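Local atomic coordinates of phosphatidylethanolamine-binding protein (Plasmodium vivax, PDB entry 2GZQ), a protein that probably binds phosphatidylethanolamine or related phospholipid head groups, as a malarial member of the phosphatidylethanolamine-binding protein family. Residues K132-L146 against M187-K200. Residues are numbered along the deposited sequence; the frame is centred on the assembly and turned at random. Where two conformers were deposited one is given.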
loop_
_atom_site.group_PDB
_atom_site.type_symbol
_atom_site.label_atom_id
_atom_site.label_comp_id
_atom_site.label_asym_id
_atom_site.label_seq_id
_atom_site.Cartn_x
_atom_site.Cartn_y
_atom_site.Cartn_z
ATOM N N LYS A 132 -2.964 9.480 -15.860
ATOM C CA LYS A 132 -3.279 10.325 -17.007
ATOM C C LYS A 132 -4.737 10.739 -16.995
ATOM O O LYS A 132 -5.608 10.019 -16.506
ATOM C CB LYS A 132 -2.971 9.608 -18.322
ATOM C CG LYS A 132 -1.520 9.212 -18.509
ATOM C CD LYS A 132 -0.566 10.331 -18.106
ATOM C CE LYS A 132 0.427 9.865 -17.048
ATOM N NZ LYS A 132 1.061 11.003 -16.320
ATOM N N LYS A 133 -5.022 11.890 -17.568
ATOM C CA LYS A 133 -6.400 12.279 -17.837
ATOM C C LYS A 133 -7.160 11.230 -18.643
ATOM O O LYS A 133 -6.649 10.679 -19.614
ATOM C CB LYS A 133 -6.427 13.624 -18.568
ATOM C CG LYS A 133 -7.564 14.533 -18.139
ATOM C CD LYS A 133 -8.910 13.995 -18.604
ATOM C CE LYS A 133 -9.105 14.180 -20.103
ATOM N NZ LYS A 133 -9.956 13.112 -20.712
ATOM N N GLY A 134 -8.407 10.991 -18.248
ATOM C CA GLY A 134 -9.296 10.135 -19.003
ATOM C C GLY A 134 -9.189 8.671 -18.655
ATOM O O GLY A 134 -9.667 7.848 -19.389
ATOM N N THR A 135 -8.556 8.349 -17.528
ATOM C CA THR A 135 -8.282 6.959 -17.138
ATOM C C THR A 135 -9.093 6.495 -15.943
ATOM O O THR A 135 -8.737 5.511 -15.291
ATOM C CB THR A 135 -6.799 6.740 -16.856
ATOM O OG1 THR A 135 -6.362 7.565 -15.756
ATOM C CG2 THR A 135 -5.991 7.061 -18.102
ATOM N N GLY A 136 -10.198 7.179 -15.664
ATOM C CA GLY A 136 -11.132 6.739 -14.636
ATOM C C GLY A 136 -10.632 7.053 -13.232
ATOM O O GLY A 136 -9.644 7.761 -13.040
ATOM N N LEU A 137 -11.337 6.547 -12.230
ATOM C CA LEU A 137 -10.941 6.679 -10.845
ATOM C C LEU A 137 -10.038 5.504 -10.483
ATOM O O LEU A 137 -10.360 4.331 -10.738
ATOM C CB LEU A 137 -12.173 6.689 -9.952
ATOM C CG LEU A 137 -13.014 7.946 -10.049
ATOM C CD1 LEU A 137 -14.435 7.655 -9.567
ATOM C CD2 LEU A 137 -12.386 9.042 -9.221
ATOM N N HIS A 138 -8.915 5.802 -9.885
ATOM C CA HIS A 138 -7.942 4.812 -9.445
ATOM C C HIS A 138 -8.063 4.599 -7.957
ATOM O O HIS A 138 -8.027 5.575 -7.193
ATOM C CB HIS A 138 -6.540 5.291 -9.766
ATOM C CG HIS A 138 -6.249 5.463 -11.221
ATOM N ND1 HIS A 138 -5.134 4.921 -11.817
ATOM C CD2 HIS A 138 -6.894 6.156 -12.191
ATOM C CE1 HIS A 138 -5.115 5.249 -13.097
ATOM N NE2 HIS A 138 -6.184 5.985 -13.355
ATOM N N ARG A 139 -8.189 3.350 -7.545
ATOM C CA ARG A 139 -8.281 2.995 -6.129
ATOM C C ARG A 139 -6.880 2.861 -5.543
ATOM O O ARG A 139 -6.373 1.757 -5.380
ATOM C CB ARG A 139 -9.085 1.696 -5.999
ATOM C CG ARG A 139 -10.532 1.861 -6.491
ATOM C CD ARG A 139 -11.231 0.539 -6.707
ATOM N NE ARG A 139 -10.648 -0.163 -7.842
ATOM C CZ ARG A 139 -10.967 -1.399 -8.203
ATOM N NH1 ARG A 139 -11.883 -2.102 -7.530
ATOM N NH2 ARG A 139 -10.367 -1.940 -9.239
ATOM N N ILE A 140 -6.271 3.992 -5.227
ATOM C CA ILE A 140 -4.926 4.029 -4.671
ATOM C C ILE A 140 -5.003 3.441 -3.254
ATOM O O ILE A 140 -5.742 3.937 -2.407
ATOM C CB ILE A 140 -4.394 5.461 -4.688
ATOM C CG1 ILE A 140 -4.360 6.038 -6.108
ATOM C CG2 ILE A 140 -3.035 5.520 -4.009
ATOM C CD1 ILE A 140 -3.567 5.290 -7.082
ATOM N N SER A 141 -4.285 2.348 -3.041
ATOM C CA SER A 141 -4.489 1.486 -1.906
ATOM C C SER A 141 -3.228 1.301 -1.088
ATOM O O SER A 141 -2.106 1.265 -1.614
ATOM C CB SER A 141 -4.956 0.127 -2.397
ATOM O OG SER A 141 -6.207 0.181 -3.084
ATOM N N PHE A 142 -3.432 1.139 0.216
ATOM C CA PHE A 142 -2.366 0.935 1.181
ATOM C C PHE A 142 -2.638 -0.370 1.904
ATOM O O PHE A 142 -3.664 -0.508 2.547
ATOM C CB PHE A 142 -2.336 2.087 2.185
ATOM C CG PHE A 142 -1.981 3.426 1.591
ATOM C CD1 PHE A 142 -2.914 4.149 0.900
ATOM C CD2 PHE A 142 -0.719 3.955 1.746
ATOM C CE1 PHE A 142 -2.604 5.399 0.388
ATOM C CE2 PHE A 142 -0.400 5.211 1.221
ATOM C CZ PHE A 142 -1.346 5.894 0.534
ATOM N N ILE A 143 -1.714 -1.323 1.824
ATOM C CA ILE A 143 -1.873 -2.634 2.428
ATOM C C ILE A 143 -0.798 -2.812 3.508
ATOM O O ILE A 143 0.403 -2.665 3.241
ATOM C CB ILE A 143 -1.700 -3.749 1.389
ATOM C CG1 ILE A 143 -2.666 -3.581 0.209
ATOM C CG2 ILE A 143 -1.870 -5.110 2.050
ATOM C CD1 ILE A 143 -2.299 -4.370 -1.015
ATOM N N LEU A 144 -1.248 -3.120 4.705
ATOM C CA LEU A 144 -0.400 -3.293 5.863
ATOM C C LEU A 144 -0.362 -4.744 6.278
ATOM O O LEU A 144 -1.436 -5.359 6.451
ATOM C CB LEU A 144 -0.954 -2.468 7.036
ATOM C CG LEU A 144 -0.059 -2.319 8.243
ATOM C CD1 LEU A 144 1.130 -1.421 7.931
ATOM C CD2 LEU A 144 -0.869 -1.804 9.459
ATOM N N SER A 145 0.847 -5.309 6.393
ATOM C CA SER A 145 1.022 -6.718 6.715
ATOM C C SER A 145 2.074 -6.865 7.805
ATOM O O SER A 145 2.854 -5.959 8.065
ATOM C CB SER A 145 1.459 -7.508 5.469
ATOM O OG SER A 145 0.545 -7.361 4.421
ATOM N N LEU A 146 2.102 -8.024 8.437
ATOM C CA LEU A 146 3.133 -8.409 9.393
ATOM C C LEU A 146 4.182 -9.285 8.729
ATOM O O LEU A 146 3.861 -10.223 7.989
ATOM C CB LEU A 146 2.521 -9.243 10.527
ATOM C CG LEU A 146 1.637 -8.433 11.487
ATOM C CD1 LEU A 146 1.073 -9.436 12.491
ATOM C CD2 LEU A 146 2.373 -7.314 12.172
HETATM N N MSE A 187 3.473 -13.728 4.786
HETATM C CA MSE A 187 3.140 -12.569 5.594
HETATM C C MSE A 187 1.635 -12.570 5.887
HETATM O O MSE A 187 0.889 -13.278 5.246
HETATM C CB MSE A 187 3.581 -11.298 4.857
HETATM C CG MSE A 187 5.088 -11.198 4.664
HETATM SE SE MSE A 187 5.542 -9.824 3.303
HETATM C CE MSE A 187 7.437 -9.716 3.583
ATOM N N LYS A 188 1.207 -11.774 6.857
ATOM C CA LYS A 188 -0.207 -11.718 7.261
ATOM C C LYS A 188 -0.743 -10.306 7.019
ATOM O O LYS A 188 -0.245 -9.361 7.635
ATOM C CB LYS A 188 -0.384 -12.084 8.748
ATOM C CG LYS A 188 -1.829 -12.050 9.180
ATOM C CD LYS A 188 -2.007 -12.222 10.685
ATOM C CE LYS A 188 -3.474 -11.960 11.064
ATOM N NZ LYS A 188 -4.298 -13.184 10.984
ATOM N N ILE A 189 -1.777 -10.145 6.196
ATOM C CA ILE A 189 -2.397 -8.844 6.011
ATOM C C ILE A 189 -3.171 -8.499 7.263
ATOM O O ILE A 189 -3.942 -9.306 7.780
ATOM C CB ILE A 189 -3.361 -8.871 4.818
ATOM C CG1 ILE A 189 -2.560 -9.092 3.529
ATOM C CG2 ILE A 189 -4.160 -7.585 4.741
ATOM C CD1 ILE A 189 -3.390 -9.549 2.365
ATOM N N VAL A 190 -2.985 -7.281 7.761
ATOM C CA VAL A 190 -3.660 -6.824 8.985
ATOM C C VAL A 190 -4.367 -5.473 8.908
ATOM O O VAL A 190 -5.142 -5.154 9.774
ATOM C CB VAL A 190 -2.725 -6.846 10.196
ATOM C CG1 VAL A 190 -2.196 -8.243 10.505
ATOM C CG2 VAL A 190 -1.557 -5.845 10.026
ATOM N N GLY A 191 -4.128 -4.724 7.837
ATOM C CA GLY A 191 -4.734 -3.416 7.688
ATOM C C GLY A 191 -4.815 -3.002 6.248
ATOM O O GLY A 191 -4.089 -3.487 5.390
ATOM N N PHE A 192 -5.722 -2.068 5.986
ATOM C CA PHE A 192 -5.966 -1.588 4.630
ATOM C C PHE A 192 -6.590 -0.204 4.668
ATOM O O PHE A 192 -7.445 0.075 5.523
ATOM C CB PHE A 192 -6.913 -2.532 3.898
ATOM C CG PHE A 192 -7.068 -2.202 2.441
ATOM C CD1 PHE A 192 -8.227 -1.576 1.948
ATOM C CD2 PHE A 192 -6.060 -2.497 1.545
ATOM C CE1 PHE A 192 -8.345 -1.249 0.614
ATOM C CE2 PHE A 192 -6.182 -2.158 0.214
ATOM C CZ PHE A 192 -7.329 -1.533 -0.247
ATOM N N ASN A 193 -6.214 0.657 3.727
ATOM C CA ASN A 193 -6.993 1.880 3.487
ATOM C C ASN A 193 -6.815 2.232 2.039
ATOM O O ASN A 193 -5.909 1.746 1.360
ATOM C CB ASN A 193 -6.520 3.018 4.408
ATOM C CG ASN A 193 -7.612 3.983 4.769
ATOM O OD1 ASN A 193 -8.593 4.177 4.004
ATOM N ND2 ASN A 193 -7.440 4.628 5.930
ATOM N N TRP A 194 -7.715 3.061 1.515
ATOM C CA TRP A 194 -7.620 3.443 0.108
ATOM C C TRP A 194 -8.375 4.733 -0.104
ATOM O O TRP A 194 -9.177 5.150 0.739
ATOM C CB TRP A 194 -8.163 2.320 -0.828
ATOM C CG TRP A 194 -9.662 2.313 -1.000
ATOM C CD1 TRP A 194 -10.325 2.691 -2.113
ATOM C CD2 TRP A 194 -10.657 1.902 -0.052
ATOM N NE1 TRP A 194 -11.689 2.551 -1.929
ATOM C CE2 TRP A 194 -11.919 2.053 -0.676
ATOM C CE3 TRP A 194 -10.607 1.418 1.251
ATOM C CZ2 TRP A 194 -13.129 1.763 -0.011
ATOM C CZ3 TRP A 194 -11.817 1.113 1.912
ATOM C CH2 TRP A 194 -13.052 1.299 1.276
ATOM N N CYS A 195 -8.121 5.335 -1.268
ATOM C CA CYS A 195 -8.877 6.485 -1.741
ATOM C C CYS A 195 -9.107 6.312 -3.220
ATOM O O CYS A 195 -8.588 5.373 -3.822
ATOM C CB CYS A 195 -8.097 7.782 -1.437
ATOM S SG CYS A 195 -6.519 7.945 -2.290
ATOM N N GLN A 196 -9.914 7.205 -3.798
ATOM C CA GLN A 196 -10.102 7.259 -5.236
ATOM C C GLN A 196 -9.467 8.527 -5.792
ATOM O O GLN A 196 -9.665 9.613 -5.248
ATOM C CB GLN A 196 -11.588 7.251 -5.550
ATOM C CG GLN A 196 -12.377 5.994 -5.168
ATOM C CD GLN A 196 -13.871 6.199 -5.398
ATOM O OE1 GLN A 196 -14.365 5.953 -6.485
ATOM N NE2 GLN A 196 -14.589 6.657 -4.375
HETATM N N MSE A 197 -8.701 8.408 -6.867
HETATM C CA MSE A 197 -8.029 9.562 -7.454
HETATM C C MSE A 197 -8.243 9.561 -8.951
HETATM O O MSE A 197 -8.207 8.513 -9.588
HETATM C CB MSE A 197 -6.526 9.511 -7.201
HETATM C CG MSE A 197 -6.107 9.840 -5.793
HETATM SE SE MSE A 197 -4.163 9.853 -5.588
HETATM C CE MSE A 197 -3.825 11.637 -6.053
ATOM N N ARG A 198 -8.460 10.746 -9.519
ATOM C CA ARG A 198 -8.461 10.915 -10.962
ATOM C C ARG A 198 -7.709 12.189 -11.315
ATOM O O ARG A 198 -7.472 13.021 -10.438
ATOM C CB ARG A 198 -9.892 10.951 -11.511
ATOM C CG ARG A 198 -10.767 12.061 -10.941
ATOM C CD ARG A 198 -12.184 12.065 -11.562
ATOM N NE ARG A 198 -12.205 12.326 -12.996
ATOM C CZ ARG A 198 -12.313 13.539 -13.531
ATOM N NH1 ARG A 198 -12.382 14.608 -12.745
ATOM N NH2 ARG A 198 -12.338 13.686 -14.842
ATOM N N ARG A 199 -7.265 12.293 -12.557
ATOM C CA ARG A 199 -6.718 13.555 -13.013
ATOM C C ARG A 199 -7.801 14.449 -13.594
ATOM O O ARG A 199 -8.520 14.074 -14.522
ATOM C CB ARG A 199 -5.557 13.359 -13.979
ATOM C CG ARG A 199 -4.873 14.686 -14.344
ATOM C CD ARG A 199 -3.711 14.487 -15.272
ATOM N NE ARG A 199 -2.595 13.816 -14.621
ATOM C CZ ARG A 199 -1.582 14.436 -14.025
ATOM N NH1 ARG A 199 -1.543 15.759 -13.975
ATOM N NH2 ARG A 199 -0.611 13.730 -13.467
ATOM N N LYS A 200 -7.908 15.647 -13.031
ATOM C CA LYS A 200 -8.737 16.697 -13.600
ATOM C C LYS A 200 -8.131 17.217 -14.905
ATOM O O LYS A 200 -8.620 16.907 -15.993
ATOM C CB LYS A 200 -8.879 17.843 -12.597
ATOM C CG LYS A 200 -9.157 17.379 -11.180
ATOM C CD LYS A 200 -9.369 18.548 -10.231
ATOM C CE LYS A 200 -10.838 18.942 -10.148
ATOM N NZ LYS A 200 -11.722 17.797 -9.789
HETATM O O HOH W 1 -8.207 9.718 -14.423
HETATM O O HOH W 2 -9.324 11.895 -15.643
#
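F192 leans across to the neighbouring strand and packs against S141 and I143. Its CG lies anti to the backbone N (chi1 -172°), which brings the ring's CD2-CE2-CZ side toward S141 and I143. I143 CG1 meets the ring at its edge, 3.8 Å from F192 CE2. S141 OG approaches the same ring obliquely, 3.5 Å from F192 CZ. The same hydroxyl binds R139 O, approaching from above the carbonyl plane, in the inverse gamma turn centred on R139.

The other face carries H138, I140, F142, L144 and L146. In one of its two conformers, the selenium of selenomethionine M197 comes 3.9 Å from I140 CG1. H138 is turned so that NE2 reaches T135 OG1 nearly in the ring plane, and that hydroxyl in turn binds K132 O.

The two strands pair antiparallel. F142 and N193 form a hydrogen-bonded pair, and F142 N lies nearly on the extended C=O line of N193. A classic beta bulge follows, where V190 and G191 both face L144. L144 O takes two bonds, from V190 N at 2.8 Å and G191 N at 3.1 Å. The bulge turns V190 so that its CG1 meets L146 CG at 4.0 Å, the two side chains crossing at about a right angle. At the far end, a water joins G134 N to R199 O, linking the type II turn K132-T135 to the C-terminal tail.

Both strands are interior to a mixed sheet. Strand 77-85 flanks 138-146, and H138 ND1 binds D85 there. H138 and D85 belong to the GxHR and DPDxP motifs, which in relatives line the anion-binding pocket, so this end probably borders that site. Strand 54-56 runs parallel to 188-198 on its other side. Helix 178-184 covers I143, S145 and I189 through I182.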